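Local coordinates for cruciform cutting endonuclease 1, mitochondrial (Schizosaccharomyces pombe, PDB 1KCF), which resolves four-way Holliday junctions as a homodimeric endonuclease apparently important for mitochondrial DNA maintenance, cutting at the point of strand exchange after CT and TT sequences, at residues Arg30-Pro35 and Phe251-Leu256; Thr39-Gly44 and Tyr54-Gln59; Asp62-Ile67 and Lys203-Asn208; His112-Glu117 and Pro161-Leu166. All coordinates share one frame; numbering follows the deposited sequence.

Interaction 1: residues Arg30-Pro35 and Phe251-Leu256; sequences RIVDSP and FCKQFL
Val32 on helix 26-33 meets Cys252 on helix 224-253, and this valine contributes the largest share of the contact. Its CB is directed toward the other helix, and from there the two methyls part to different partners. CG1, anti to the backbone N (chi1 178°), rests 3.8 Å from Lys253 CG and 4.0 Å from Lys253 CE. CG2, on the backbone N side, comes to 3.6 Å from Cys252 CB and more loosely to 4.2 Å from Leu256 CD1. A short branched chain suits the place because its fork serves three residues at once. The lysine crosses the valine at about a right angle, offering its methylenes while its NZ is hydrogen-bonded to Asn250 OD1. The region 1-35 belongs to the SAP family, a helix-loop-helix DNA-binding motif, and helix 26-33 is consistent with its second helix, here leaning on the end of the long helix that packs against the resolvase sheet. With an alanine here both methyls go, which would probably leave a gap facing Cys252 CB and the lysine stem and free that stem to move. Ile31 adds a second apolar patch: its CD1 lies 3.6 Å from Cys252 SG, and its CG2 is 3.7 Å from the same atom, so the two methyls of the isoleucine converge on one sulfur. Leu18 and Ile12 touch this isoleucine too, and Cys252 also packs on Leu28. The carbonyl of Ile31 is gripped twice by Ser34, by its backbone N and by its hydroxyl; Ser34 OG lies 2.7 Å from Ile31 O, in the carbonyl plane.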
loop_
_atom_site.group_PDB
_atom_site.type_symbol
_atom_site.label_atom_id
_atom_site.label_comp_id
_atom_site.label_asym_id
_atom_site.label_seq_id
_atom_site.Cartn_x
_atom_site.Cartn_y
_atom_site.Cartn_z
ATOM N N ARG A 30 15.951 -12.584 -22.091
ATOM C CA ARG A 30 15.576 -12.433 -20.688
ATOM C C ARG A 30 16.746 -12.813 -19.784
ATOM O O ARG A 30 17.098 -12.077 -18.858
ATOM C CB ARG A 30 14.369 -13.321 -20.385
ATOM C CG ARG A 30 13.805 -13.180 -18.982
ATOM C CD ARG A 30 12.483 -13.910 -18.905
ATOM N NE ARG A 30 11.567 -13.415 -19.929
ATOM C CZ ARG A 30 10.582 -14.126 -20.465
ATOM N NH1 ARG A 30 10.375 -15.378 -20.078
ATOM N NH2 ARG A 30 9.800 -13.583 -21.388
ATOM N N ILE A 31 17.343 -13.968 -20.066
ATOM C CA ILE A 31 18.482 -14.460 -19.302
ATOM C C ILE A 31 19.654 -13.488 -19.418
ATOM O O ILE A 31 20.126 -12.946 -18.419
ATOM C CB ILE A 31 18.930 -15.848 -19.819
ATOM C CG1 ILE A 31 17.791 -16.852 -19.642
ATOM C CG2 ILE A 31 20.181 -16.316 -19.078
ATOM C CD1 ILE A 31 18.059 -18.207 -20.264
ATOM N N VAL A 32 20.110 -13.271 -20.647
ATOM C CA VAL A 32 21.236 -12.383 -20.915
ATOM C C VAL A 32 21.047 -10.967 -20.372
ATOM O O VAL A 32 22.000 -10.333 -19.911
ATOM C CB VAL A 32 21.502 -12.286 -22.440
ATOM C CG1 VAL A 32 22.647 -11.320 -22.717
ATOM C CG2 VAL A 32 21.822 -13.665 -23.002
ATOM N N ASP A 33 19.815 -10.473 -20.425
ATOM C CA ASP A 33 19.516 -9.121 -19.969
ATOM C C ASP A 33 19.083 -9.015 -18.511
ATOM O O ASP A 33 18.834 -7.916 -18.020
ATOM C CB ASP A 33 18.449 -8.503 -20.873
ATOM C CG ASP A 33 18.942 -8.298 -22.292
ATOM O OD1 ASP A 33 18.143 -8.497 -23.235
ATOM O OD2 ASP A 33 20.125 -7.930 -22.463
ATOM N N SER A 34 18.990 -10.146 -17.821
ATOM C CA SER A 34 18.601 -10.138 -16.412
ATOM C C SER A 34 19.539 -9.199 -15.656
ATOM O O SER A 34 20.757 -9.313 -15.761
ATOM C CB SER A 34 18.712 -11.542 -15.825
ATOM O OG SER A 34 20.050 -12.002 -15.905
ATOM N N PRO A 35 18.981 -8.254 -14.886
ATOM C CA PRO A 35 19.787 -7.299 -14.118
ATOM C C PRO A 35 20.728 -7.966 -13.120
ATOM O O PRO A 35 20.425 -9.027 -12.571
ATOM C CB PRO A 35 18.731 -6.440 -13.419
ATOM C CG PRO A 35 17.565 -6.503 -14.354
ATOM C CD PRO A 35 17.545 -7.959 -14.742
ATOM N N PHE A 251 26.893 -17.627 -21.210
ATOM C CA PHE A 251 26.623 -18.869 -21.918
ATOM C C PHE A 251 25.525 -18.692 -22.975
ATOM O O PHE A 251 25.656 -19.169 -24.106
ATOM C CB PHE A 251 26.217 -19.960 -20.925
ATOM C CG PHE A 251 25.896 -21.272 -21.571
ATOM C CD1 PHE A 251 26.897 -22.037 -22.153
ATOM C CD2 PHE A 251 24.585 -21.719 -21.641
ATOM C CE1 PHE A 251 26.598 -23.229 -22.794
ATOM C CE2 PHE A 251 24.274 -22.908 -22.279
ATOM C CZ PHE A 251 25.284 -23.665 -22.860
ATOM N N CYS A 252 24.447 -18.007 -22.604
ATOM C CA CYS A 252 23.328 -17.786 -23.518
ATOM C C CYS A 252 23.631 -16.824 -24.661
ATOM O O CYS A 252 22.981 -16.877 -25.701
ATOM C CB CYS A 252 22.102 -17.295 -22.747
ATOM S SG CYS A 252 21.324 -18.566 -21.737
ATOM N N LYS A 253 24.603 -15.939 -24.472
ATOM C CA LYS A 253 24.974 -15.000 -25.527
ATOM C C LYS A 253 25.380 -15.776 -26.782
ATOM O O LYS A 253 25.196 -15.302 -27.903
ATOM C CB LYS A 253 26.142 -14.121 -25.078
ATOM C CG LYS A 253 25.772 -12.998 -24.132
ATOM C CD LYS A 253 27.019 -12.253 -23.686
ATOM C CE LYS A 253 26.677 -11.094 -22.770
ATOM N NZ LYS A 253 27.900 -10.522 -22.139
ATOM N N GLN A 254 25.935 -16.968 -26.574
ATOM C CA GLN A 254 26.378 -17.840 -27.662
ATOM C C GLN A 254 25.360 -17.966 -28.781
ATOM O O GLN A 254 25.719 -18.110 -29.949
ATOM C CB GLN A 254 26.665 -19.246 -27.135
ATOM C CG GLN A 254 28.013 -19.425 -26.492
ATOM C CD GLN A 254 28.320 -20.882 -26.211
ATOM O OE1 GLN A 254 29.445 -21.335 -26.403
ATOM N NE2 GLN A 254 27.320 -21.624 -25.747
ATOM N N PHE A 255 24.089 -17.931 -28.414
ATOM C CA PHE A 255 23.021 -18.071 -29.386
ATOM C C PHE A 255 22.482 -16.714 -29.820
ATOM O O PHE A 255 21.297 -16.567 -30.124
ATOM C CB PHE A 255 21.925 -18.944 -28.783
ATOM C CG PHE A 255 22.462 -20.121 -28.009
ATOM C CD1 PHE A 255 22.413 -20.137 -26.617
ATOM C CD2 PHE A 255 23.065 -21.188 -28.669
ATOM C CE1 PHE A 255 22.959 -21.201 -25.893
ATOM C CE2 PHE A 255 23.614 -22.257 -27.956
ATOM C CZ PHE A 255 23.561 -22.263 -26.566
ATOM N N LEU A 256 23.376 -15.727 -29.848
ATOM C CA LEU A 256 23.042 -14.364 -30.252
ATOM C C LEU A 256 24.244 -13.706 -30.934
ATOM O O LEU A 256 25.328 -14.326 -30.940
ATOM C CB LEU A 256 22.633 -13.531 -29.034
ATOM C CG LEU A 256 21.367 -13.946 -28.286
ATOM C CD1 LEU A 256 21.140 -13.001 -27.115
ATOM C CD2 LEU A 256 20.179 -13.919 -29.232
#

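Interaction 2: residues Thr39-Gly44 and Tyr54-Gln59; sequences TSRVLG and YCFASQ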
loop_
_atom_site.group_PDB
_atom_site.type_symbol
_atom_site.label_atom_id
_atom_site.label_comp_id
_atom_site.label_asym_id
_atom_site.label_seq_id
_atom_site.Cartn_x
_atom_site.Cartn_y
_atom_site.Cartn_z
ATOM N N THR A 39 24.773 -9.740 -3.906
ATOM C CA THR A 39 24.357 -10.945 -3.196
ATOM C C THR A 39 24.823 -10.899 -1.749
ATOM O O THR A 39 24.890 -11.921 -1.084
ATOM C CB THR A 39 24.895 -12.237 -3.847
ATOM O OG1 THR A 39 26.309 -12.126 -4.046
ATOM C CG2 THR A 39 24.201 -12.493 -5.171
ATOM N N SER A 40 25.158 -9.705 -1.273
ATOM C CA SER A 40 25.572 -9.527 0.108
ATOM C C SER A 40 24.483 -8.699 0.783
ATOM O O SER A 40 23.818 -7.893 0.134
ATOM C CB SER A 40 26.923 -8.798 0.193
ATOM O OG SER A 40 26.845 -7.487 -0.350
ATOM N N ARG A 41 24.298 -8.911 2.081
ATOM C CA ARG A 41 23.285 -8.190 2.842
ATOM C C ARG A 41 21.927 -8.262 2.140
ATOM O O ARG A 41 21.313 -7.248 1.817
ATOM C CB ARG A 41 23.715 -6.734 3.043
ATOM C CG ARG A 41 25.099 -6.582 3.674
ATOM C CD ARG A 41 25.400 -5.132 4.040
ATOM N NE ARG A 41 24.704 -4.713 5.257
ATOM C CZ ARG A 41 25.043 -5.102 6.484
ATOM N NH1 ARG A 41 26.071 -5.920 6.664
ATOM N NH2 ARG A 41 24.353 -4.680 7.534
ATOM N N VAL A 42 21.480 -9.486 1.900
ATOM C CA VAL A 42 20.208 -9.737 1.247
ATOM C C VAL A 42 19.143 -9.986 2.314
ATOM O O VAL A 42 19.251 -10.923 3.108
ATOM C CB VAL A 42 20.307 -10.969 0.330
ATOM C CG1 VAL A 42 18.974 -11.220 -0.356
ATOM C CG2 VAL A 42 21.412 -10.753 -0.705
ATOM N N LEU A 43 18.125 -9.134 2.339
ATOM C CA LEU A 43 17.048 -9.279 3.314
ATOM C C LEU A 43 15.786 -9.867 2.682
ATOM O O LEU A 43 15.075 -9.188 1.940
ATOM C CB LEU A 43 16.716 -7.926 3.950
ATOM C CG LEU A 43 15.587 -7.958 4.987
ATOM C CD1 LEU A 43 16.018 -8.770 6.202
ATOM C CD2 LEU A 43 15.224 -6.536 5.400
ATOM N N GLY A 44 15.526 -11.138 2.970
ATOM C CA GLY A 44 14.344 -11.792 2.443
ATOM C C GLY A 44 13.188 -11.616 3.409
ATOM O O GLY A 44 13.320 -11.915 4.595
ATOM N N TYR A 54 11.536 -13.064 8.235
ATOM C CA TYR A 54 12.629 -12.466 7.479
ATOM C C TYR A 54 13.902 -13.280 7.650
ATOM O O TYR A 54 14.089 -13.963 8.659
ATOM C CB TYR A 54 12.865 -11.024 7.949
ATOM C CG TYR A 54 13.447 -10.916 9.341
ATOM C CD1 TYR A 54 14.818 -11.056 9.557
ATOM C CD2 TYR A 54 12.626 -10.695 10.449
ATOM C CE1 TYR A 54 15.362 -10.981 10.836
ATOM C CE2 TYR A 54 13.157 -10.619 11.734
ATOM C CZ TYR A 54 14.528 -10.762 11.920
ATOM O OH TYR A 54 15.073 -10.687 13.186
ATOM N N CYS A 55 14.766 -13.216 6.644
ATOM C CA CYS A 55 16.046 -13.913 6.668
ATOM C C CYS A 55 17.053 -12.951 6.048
ATOM O O CYS A 55 16.897 -12.532 4.899
ATOM C CB CYS A 55 15.974 -15.211 5.852
ATOM S SG CYS A 55 17.438 -16.303 6.005
ATOM N N PHE A 56 18.068 -12.580 6.816
ATOM C CA PHE A 56 19.093 -11.656 6.340
ATOM C C PHE A 56 20.349 -12.489 6.112
ATOM O O PHE A 56 20.879 -13.091 7.046
ATOM C CB PHE A 56 19.325 -10.565 7.395
ATOM C CG PHE A 56 20.262 -9.469 6.957
ATOM C CD1 PHE A 56 20.084 -8.822 5.740
ATOM C CD2 PHE A 56 21.309 -9.063 7.782
ATOM C CE1 PHE A 56 20.932 -7.789 5.346
ATOM C CE2 PHE A 56 22.164 -8.030 7.397
ATOM C CZ PHE A 56 21.972 -7.392 6.173
ATOM N N ALA A 57 20.815 -12.534 4.866
ATOM C CA ALA A 57 21.981 -13.339 4.530
ATOM C C ALA A 57 22.900 -12.732 3.475
ATOM O O ALA A 57 22.579 -11.719 2.859
ATOM C CB ALA A 57 21.521 -14.707 4.070
ATOM N N SER A 58 24.047 -13.377 3.276
ATOM C CA SER A 58 25.043 -12.948 2.294
ATOM C C SER A 58 25.621 -14.176 1.595
ATOM O O SER A 58 25.680 -15.260 2.178
ATOM C CB SER A 58 26.176 -12.176 2.977
ATOM O OG SER A 58 25.695 -11.005 3.615
ATOM N N GLN A 59 26.042 -14.011 0.345
ATOM C CA GLN A 59 26.611 -15.124 -0.399
ATOM C C GLN A 59 28.109 -15.188 -0.155
ATOM O O GLN A 59 28.821 -14.195 -0.308
ATOM C CB GLN A 59 26.336 -14.982 -1.894
ATOM C CG GLN A 59 26.664 -16.236 -2.683
ATOM C CD GLN A 59 25.484 -16.736 -3.489
ATOM O OE1 GLN A 59 25.051 -16.090 -4.446
ATOM N NE2 GLN A 59 24.950 -17.891 -3.104
#
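A G1 beta bulge, in which Arg41 and Val42 both face Ala57, interrupts the antiparallel pairing with strand 52-59 just where strand 42-47 begins. Outside it, Gln59 N bonds Thr39 O at 2.8 Å. Arg41 takes up the left-handed backbone conformation of the bulge, and its N turns to Ser58, bonding OG at 2.9 Å in a nearly straight line. That same hydroxyl also pairs with His68 NE2. Next along, Val42 N bonds Ala57 O at 2.7 Å. This hairpin belongs to the central sheet of the RNase H-like resolvase fold, and strand 42-47 carries the magnesium ligand Asp46. Beyond the bulge, Phe56 has CG anti to its own N (chi1 -174°), which swings the ring along the neighbouring strand: Phe56 CZ sits over one face of the Arg41 guanidinium, toward its rim, 3.8 Å from Arg41 CZ, so the ring meets it nearly upright, the planes 79° apart. Phe56 CE1 meets Arg41 C at 3.4 Å, and Phe56 CD1 reaches Leu43 CB at 3.9 Å. The long arginine suits its place because its NE and NH2 are bonded to the carbonyls of Asn110 and Phe109. A serine in place of Phe56 would probably uncover that guanidinium face and open a gap beside Leu43.

Interaction 3: residues Asp62-Ile67 and Lys203-Asn208; sequences DSKVII and KILFEN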
loop_
_atom_site.group_PDB
_atom_site.type_symbol
_atom_site.label_atom_id
_atom_site.label_comp_id
_atom_site.label_asym_id
_atom_site.label_seq_id
_atom_site.Cartn_x
_atom_site.Cartn_y
_atom_site.Cartn_z
ATOM N N ASP A 62 32.597 -19.112 -1.347
ATOM C CA ASP A 62 32.436 -20.508 -1.734
ATOM C C ASP A 62 31.033 -20.696 -2.303
ATOM O O ASP A 62 30.551 -21.823 -2.433
ATOM C CB ASP A 62 32.617 -21.413 -0.514
ATOM C CG ASP A 62 33.901 -21.124 0.242
ATOM O OD1 ASP A 62 34.089 -21.698 1.336
ATOM O OD2 ASP A 62 34.723 -20.326 -0.255
ATOM N N SER A 63 30.385 -19.581 -2.630
ATOM C CA SER A 63 29.033 -19.596 -3.178
ATOM C C SER A 63 28.045 -20.169 -2.164
ATOM O O SER A 63 26.950 -20.613 -2.523
ATOM C CB SER A 63 28.996 -20.408 -4.474
ATOM N N LYS A 64 28.435 -20.167 -0.896
ATOM C CA LYS A 64 27.565 -20.675 0.153
ATOM C C LYS A 64 26.777 -19.540 0.779
ATOM O O LYS A 64 27.268 -18.418 0.897
ATOM C CB LYS A 64 28.375 -21.400 1.229
ATOM C CG LYS A 64 28.887 -22.753 0.777
ATOM C CD LYS A 64 29.483 -23.530 1.928
ATOM C CE LYS A 64 29.936 -24.906 1.475
ATOM N NZ LYS A 64 30.485 -25.691 2.616
ATOM N N VAL A 65 25.544 -19.832 1.172
ATOM C CA VAL A 65 24.695 -18.829 1.789
ATOM C C VAL A 65 24.988 -18.736 3.278
ATOM O O VAL A 65 24.971 -19.740 3.984
ATOM C CB VAL A 65 23.209 -19.166 1.601
ATOM C CG1 VAL A 65 22.352 -18.118 2.299
ATOM C CG2 VAL A 65 22.882 -19.241 0.117
ATOM N N ILE A 66 25.257 -17.523 3.746
ATOM C CA ILE A 66 25.550 -17.297 5.150
ATOM C C ILE A 66 24.435 -16.475 5.782
ATOM O O ILE A 66 24.190 -15.335 5.394
ATOM C CB ILE A 66 26.888 -16.554 5.325
ATOM C CG1 ILE A 66 27.992 -17.310 4.579
ATOM C CG2 ILE A 66 27.232 -16.443 6.814
ATOM C CD1 ILE A 66 29.312 -16.580 4.531
ATOM N N ILE A 67 23.757 -17.067 6.757
ATOM C CA ILE A 67 22.665 -16.399 7.446
ATOM C C ILE A 67 23.172 -15.556 8.614
ATOM O O ILE A 67 23.903 -16.047 9.474
ATOM C CB ILE A 67 21.643 -17.437 7.958
ATOM C CG1 ILE A 67 20.976 -18.124 6.758
ATOM C CG2 ILE A 67 20.620 -16.769 8.871
ATOM C CD1 ILE A 67 19.943 -19.164 7.113
ATOM N N LYS A 203 25.054 -26.192 2.746
ATOM C CA LYS A 203 24.778 -25.272 1.645
ATOM C C LYS A 203 24.362 -23.932 2.237
ATOM O O LYS A 203 24.396 -22.899 1.569
ATOM C CB LYS A 203 23.666 -25.820 0.751
ATOM C CG LYS A 203 24.058 -27.074 -0.008
ATOM C CD LYS A 203 25.216 -26.784 -0.941
ATOM C CE LYS A 203 25.769 -28.052 -1.557
ATOM N NZ LYS A 203 26.979 -27.756 -2.381
ATOM N N ILE A 204 23.965 -23.974 3.504
ATOM C CA ILE A 204 23.560 -22.797 4.258
ATOM C C ILE A 204 24.307 -22.849 5.589
ATOM O O ILE A 204 24.160 -23.806 6.348
ATOM C CB ILE A 204 22.037 -22.794 4.541
ATOM C CG1 ILE A 204 21.262 -22.485 3.258
ATOM C CG2 ILE A 204 21.703 -21.782 5.622
ATOM C CD1 ILE A 204 19.755 -22.502 3.443
ATOM N N LEU A 205 25.120 -21.833 5.857
ATOM C CA LEU A 205 25.876 -21.763 7.101
ATOM C C LEU A 205 25.367 -20.580 7.905
ATOM O O LEU A 205 24.627 -19.738 7.387
ATOM C CB LEU A 205 27.372 -21.573 6.822
ATOM C CG LEU A 205 28.145 -22.714 6.159
ATOM C CD1 LEU A 205 29.578 -22.268 5.903
ATOM C CD2 LEU A 205 28.123 -23.945 7.051
ATOM N N PHE A 206 25.775 -20.511 9.166
ATOM C CA PHE A 206 25.361 -19.418 10.028
ATOM C C PHE A 206 26.538 -18.618 10.567
ATOM O O PHE A 206 27.527 -19.180 11.027
ATOM C CB PHE A 206 24.529 -19.951 11.192
ATOM C CG PHE A 206 23.275 -20.650 10.765
ATOM C CD1 PHE A 206 23.329 -21.927 10.216
ATOM C CD2 PHE A 206 22.040 -20.032 10.906
ATOM C CE1 PHE A 206 22.169 -22.579 9.813
ATOM C CE2 PHE A 206 20.873 -20.674 10.505
ATOM C CZ PHE A 206 20.938 -21.952 9.957
ATOM N N GLU A 207 26.418 -17.296 10.504
ATOM C CA GLU A 207 27.458 -16.403 10.994
ATOM C C GLU A 207 27.500 -16.450 12.516
ATOM O O GLU A 207 28.574 -16.491 13.114
ATOM C CB GLU A 207 27.186 -14.970 10.529
ATOM C CG GLU A 207 28.092 -13.923 11.166
ATOM C CD GLU A 207 27.726 -12.508 10.757
ATOM O OE1 GLU A 207 26.524 -12.168 10.791
ATOM O OE2 GLU A 207 28.642 -11.731 10.414
ATOM N N ASN A 208 26.324 -16.447 13.138
ATOM C CA ASN A 208 26.232 -16.490 14.592
ATOM C C ASN A 208 25.378 -17.654 15.066
ATOM O O ASN A 208 24.541 -18.171 14.323
ATOM C CB ASN A 208 25.652 -15.183 15.131
ATOM C CG ASN A 208 24.410 -14.747 14.384
ATOM O OD1 ASN A 208 24.491 -14.317 13.232
ATOM N ND2 ASN A 208 23.253 -14.862 15.027
#
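Ile67 and Phe206 lie side by side and point the same way, both on the same face of the sheet. The isoleucine tip, CD1, comes to 3.8 Å from Phe206 CE2, approaching the ring at a slant. CG1 of Ile67 is turned to the backbone N side (chi1 -66°), which carries CD1 back along the other strand as well, where it crosses Ile204 obliquely. There Ile67 CD1 and Ile204 CG2 are 3.5 Å apart, tighter than usual for two methyls. Beta-branched residues suit this face, being compact and at ease in extended backbone.

Ile66 and Leu205 face the other way. Ile66 CG2 meets Glu207 at about a right angle, 4.0 Å from Glu207 CB, so the glutamate gives its aliphatic base while its OE1 has a weak hydrogen bond to His68 ND1. Lys64 slants across Leu205, its extended chain bringing CD to 4.2 Å from Leu205 CD1. Four backbone bonds underlie the packing. The Leu205 N to Val65 O bond is 2.8 Å, the Glu207 N to Ile67 O bond is 3.0 Å and nearly straight (175°), and the Val65 N to Lys203 O bond is longer, at 3.3 Å. The axes of the two short strands are turned 34° against each other, a marked twist.

Strand 204-206 is an outermost strand of the sheet within this chain, following helix 191-200, whose Leu198 and Ile199 touch Ile204 and Phe206. Val65 and Ile204 pack on Ser236 of helix 224-253, Val65 and Ile67 touch strand 52-59, and Asn208 is the N-cap residue of helix 209-217.

Interaction 4: residues His112-Glu117 and Pro161-Leu166; sequences HVILME and PFLLSL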
loop_
_atom_site.group_PDB
_atom_site.type_symbol
_atom_site.label_atom_id
_atom_site.label_comp_id
_atom_site.label_asym_id
_atom_site.label_seq_id
_atom_site.Cartn_x
_atom_site.Cartn_y
_atom_site.Cartn_z
ATOM N N HIS A 112 21.342 -4.318 1.229
ATOM C CA HIS A 112 21.755 -3.893 -0.097
ATOM C C HIS A 112 20.614 -4.312 -1.015
ATOM O O HIS A 112 20.384 -3.716 -2.067
ATOM C CB HIS A 112 23.037 -4.608 -0.535
ATOM C CG HIS A 112 24.266 -4.157 0.189
ATOM N ND1 HIS A 112 24.395 -2.894 0.724
ATOM C CD2 HIS A 112 25.442 -4.787 0.427
ATOM C CE1 HIS A 112 25.595 -2.765 1.261
ATOM N NE2 HIS A 112 26.248 -3.899 1.094
ATOM N N VAL A 113 19.902 -5.353 -0.595
ATOM C CA VAL A 113 18.784 -5.879 -1.358
ATOM C C VAL A 113 17.680 -6.349 -0.422
ATOM O O VAL A 113 17.943 -6.916 0.637
ATOM C CB VAL A 113 19.212 -7.083 -2.236
ATOM C CG1 VAL A 113 18.007 -7.617 -3.010
ATOM C CG2 VAL A 113 20.318 -6.666 -3.200
ATOM N N ILE A 114 16.441 -6.089 -0.816
ATOM C CA ILE A 114 15.289 -6.509 -0.038
ATOM C C ILE A 114 14.378 -7.294 -0.958
ATOM O O ILE A 114 13.930 -6.779 -1.980
ATOM C CB ILE A 114 14.502 -5.312 0.530
ATOM C CG1 ILE A 114 15.378 -4.538 1.512
ATOM C CG2 ILE A 114 13.239 -5.806 1.233
ATOM C CD1 ILE A 114 14.752 -3.252 1.988
ATOM N N LEU A 115 14.129 -8.544 -0.589
ATOM C CA LEU A 115 13.270 -9.439 -1.351
ATOM C C LEU A 115 11.929 -9.543 -0.636
ATOM O O LEU A 115 11.863 -9.883 0.550
ATOM C CB LEU A 115 13.910 -10.820 -1.447
ATOM C CG LEU A 115 15.371 -10.844 -1.912
ATOM C CD1 LEU A 115 15.841 -12.280 -1.943
ATOM C CD2 LEU A 115 15.509 -10.196 -3.284
ATOM N N MET A 116 10.858 -9.256 -1.362
ATOM C CA MET A 116 9.533 -9.291 -0.773
ATOM C C MET A 116 8.623 -10.314 -1.435
ATOM O O MET A 116 8.520 -10.392 -2.658
ATOM C CB MET A 116 8.906 -7.901 -0.853
ATOM C CG MET A 116 7.873 -7.604 0.221
ATOM S SD MET A 116 7.273 -5.901 0.083
ATOM C CE MET A 116 8.592 -5.023 0.917
ATOM N N GLU A 117 7.966 -11.104 -0.602
ATOM C CA GLU A 117 7.050 -12.125 -1.066
ATOM C C GLU A 117 5.974 -12.220 -0.001
ATOM O O GLU A 117 6.239 -11.971 1.169
ATOM C CB GLU A 117 7.807 -13.444 -1.204
ATOM C CG GLU A 117 7.043 -14.574 -1.826
ATOM C CD GLU A 117 7.963 -15.701 -2.265
ATOM O OE1 GLU A 117 7.650 -16.871 -1.967
ATOM O OE2 GLU A 117 8.998 -15.419 -2.910
ATOM N N PRO A 161 19.310 0.808 -1.725
ATOM C CA PRO A 161 18.894 -0.594 -1.599
ATOM C C PRO A 161 17.896 -1.006 -2.671
ATOM O O PRO A 161 16.985 -0.248 -2.998
ATOM C CB PRO A 161 18.272 -0.643 -0.209
ATOM C CG PRO A 161 19.055 0.379 0.536
ATOM C CD PRO A 161 19.133 1.519 -0.448
ATOM N N PHE A 162 18.070 -2.201 -3.227
ATOM C CA PHE A 162 17.137 -2.684 -4.232
ATOM C C PHE A 162 15.942 -3.308 -3.516
ATOM O O PHE A 162 16.081 -3.875 -2.428
ATOM C CB PHE A 162 17.771 -3.753 -5.121
ATOM C CG PHE A 162 18.870 -3.248 -6.003
ATOM C CD1 PHE A 162 20.180 -3.184 -5.542
ATOM C CD2 PHE A 162 18.598 -2.851 -7.309
ATOM C CE1 PHE A 162 21.207 -2.734 -6.370
ATOM C CE2 PHE A 162 19.617 -2.397 -8.148
ATOM C CZ PHE A 162 20.922 -2.340 -7.679
ATOM N N LEU A 163 14.773 -3.199 -4.132
ATOM C CA LEU A 163 13.553 -3.776 -3.588
ATOM C C LEU A 163 13.014 -4.647 -4.702
ATOM O O LEU A 163 12.808 -4.173 -5.814
ATOM C CB LEU A 163 12.540 -2.681 -3.237
ATOM C CG LEU A 163 11.179 -3.144 -2.707
ATOM C CD1 LEU A 163 11.366 -4.021 -1.476
ATOM C CD2 LEU A 163 10.320 -1.930 -2.368
ATOM N N LEU A 164 12.799 -5.923 -4.418
ATOM C CA LEU A 164 12.304 -6.827 -5.442
ATOM C C LEU A 164 11.174 -7.719 -4.942
ATOM O O LEU A 164 11.238 -8.270 -3.841
ATOM C CB LEU A 164 13.454 -7.709 -5.952
ATOM C CG LEU A 164 14.739 -7.008 -6.408
ATOM C CD1 LEU A 164 15.836 -8.043 -6.592
ATOM C CD2 LEU A 164 14.500 -6.244 -7.712
ATOM N N SER A 165 10.129 -7.841 -5.749
ATOM C CA SER A 165 9.023 -8.711 -5.400
ATOM C C SER A 165 9.254 -9.997 -6.177
ATOM O O SER A 165 9.565 -9.965 -7.371
ATOM C CB SER A 165 7.681 -8.099 -5.799
ATOM O OG SER A 165 7.381 -6.976 -4.990
ATOM N N LEU A 166 9.125 -11.123 -5.491
ATOM C CA LEU A 166 9.320 -12.407 -6.125
ATOM C C LEU A 166 8.019 -13.180 -6.062
ATOM O O LEU A 166 7.193 -12.958 -5.175
ATOM C CB LEU A 166 10.420 -13.191 -5.406
ATOM C CG LEU A 166 11.714 -12.425 -5.114
ATOM C CD1 LEU A 166 12.677 -13.337 -4.374
ATOM C CD2 LEU A 166 12.333 -11.917 -6.419
HETATM O O HOH W 1 6.076 -8.068 -3.040
HETATM O O HOH W 2 5.666 -10.937 -4.309
#
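The carbonyl oxygen of Met116 is gripped by Leu166 N at 3.0 Å, and two waters approach it more weakly. One of them lies 2.6 Å from Ser165 OG, a hydroxyl that also pairs with Tyr143 OH; the other bridges toward Leu166 O. A serine suits this exposed place, its small hydroxyl serving both the water and Tyr143, and it packs on Pro91 of the second subunit. Further back, Met116 N meets Leu164 O at 2.7 Å, nearly along the C=O axis, one of five backbone bonds joining strands 113-118 and 162-165 in parallel.

On one face Leu163 has its CG anti to the backbone N (chi1 177°), which lays CD1 between two partners: Ile114 CG2 at 3.7 Å and Met116 CE at 3.8 Å. The methionine, bent at its thioether, can fold its methyl onto this leucine, and helix 128-151 packs on both. The other face holds Leu115 and Leu164 side by side, CD2 to CD1 4.0 Å, with Trp238 of helix 224-253 touching each.

Glu117 crosses Leu166 at about a right angle, its OE2 3.6 Å from Leu166 CB and hydrogen-bonded to Thr171 OG1. Its side chain lies about 5 Å from those of the magnesium ligands Asp46 and Asp230. The chemistry is thus mainly aliphatic along the strands and acidic at one end, where the bond to Thr171 probably helps to position the carboxylate near the magnesium-binding aspartates.

Interactions 2, 3 and 4 belong to one mixed sheet. Interaction 2 occupies its middle, and its hairpin bonds directly to both others: Leu43 to Val113 and Leu115 of interaction 4, and Ser58 to Ile66 of interaction 3. Those two are parallel pairs at the two outermost strands, about 19 Å apart between centres, and mix buried aliphatic packing with exposed residues. Interaction 2 differs in being antiparallel, with a bulge and an arginine-phenylalanine meeting. Interaction 1 stands apart, its centre about 24 Å from that of the chain, and joins two helices by side-chain packing without a cross-segment hydrogen bond. Helix 224-253 unites the set, running from interaction 1 to pack on residues of the other three.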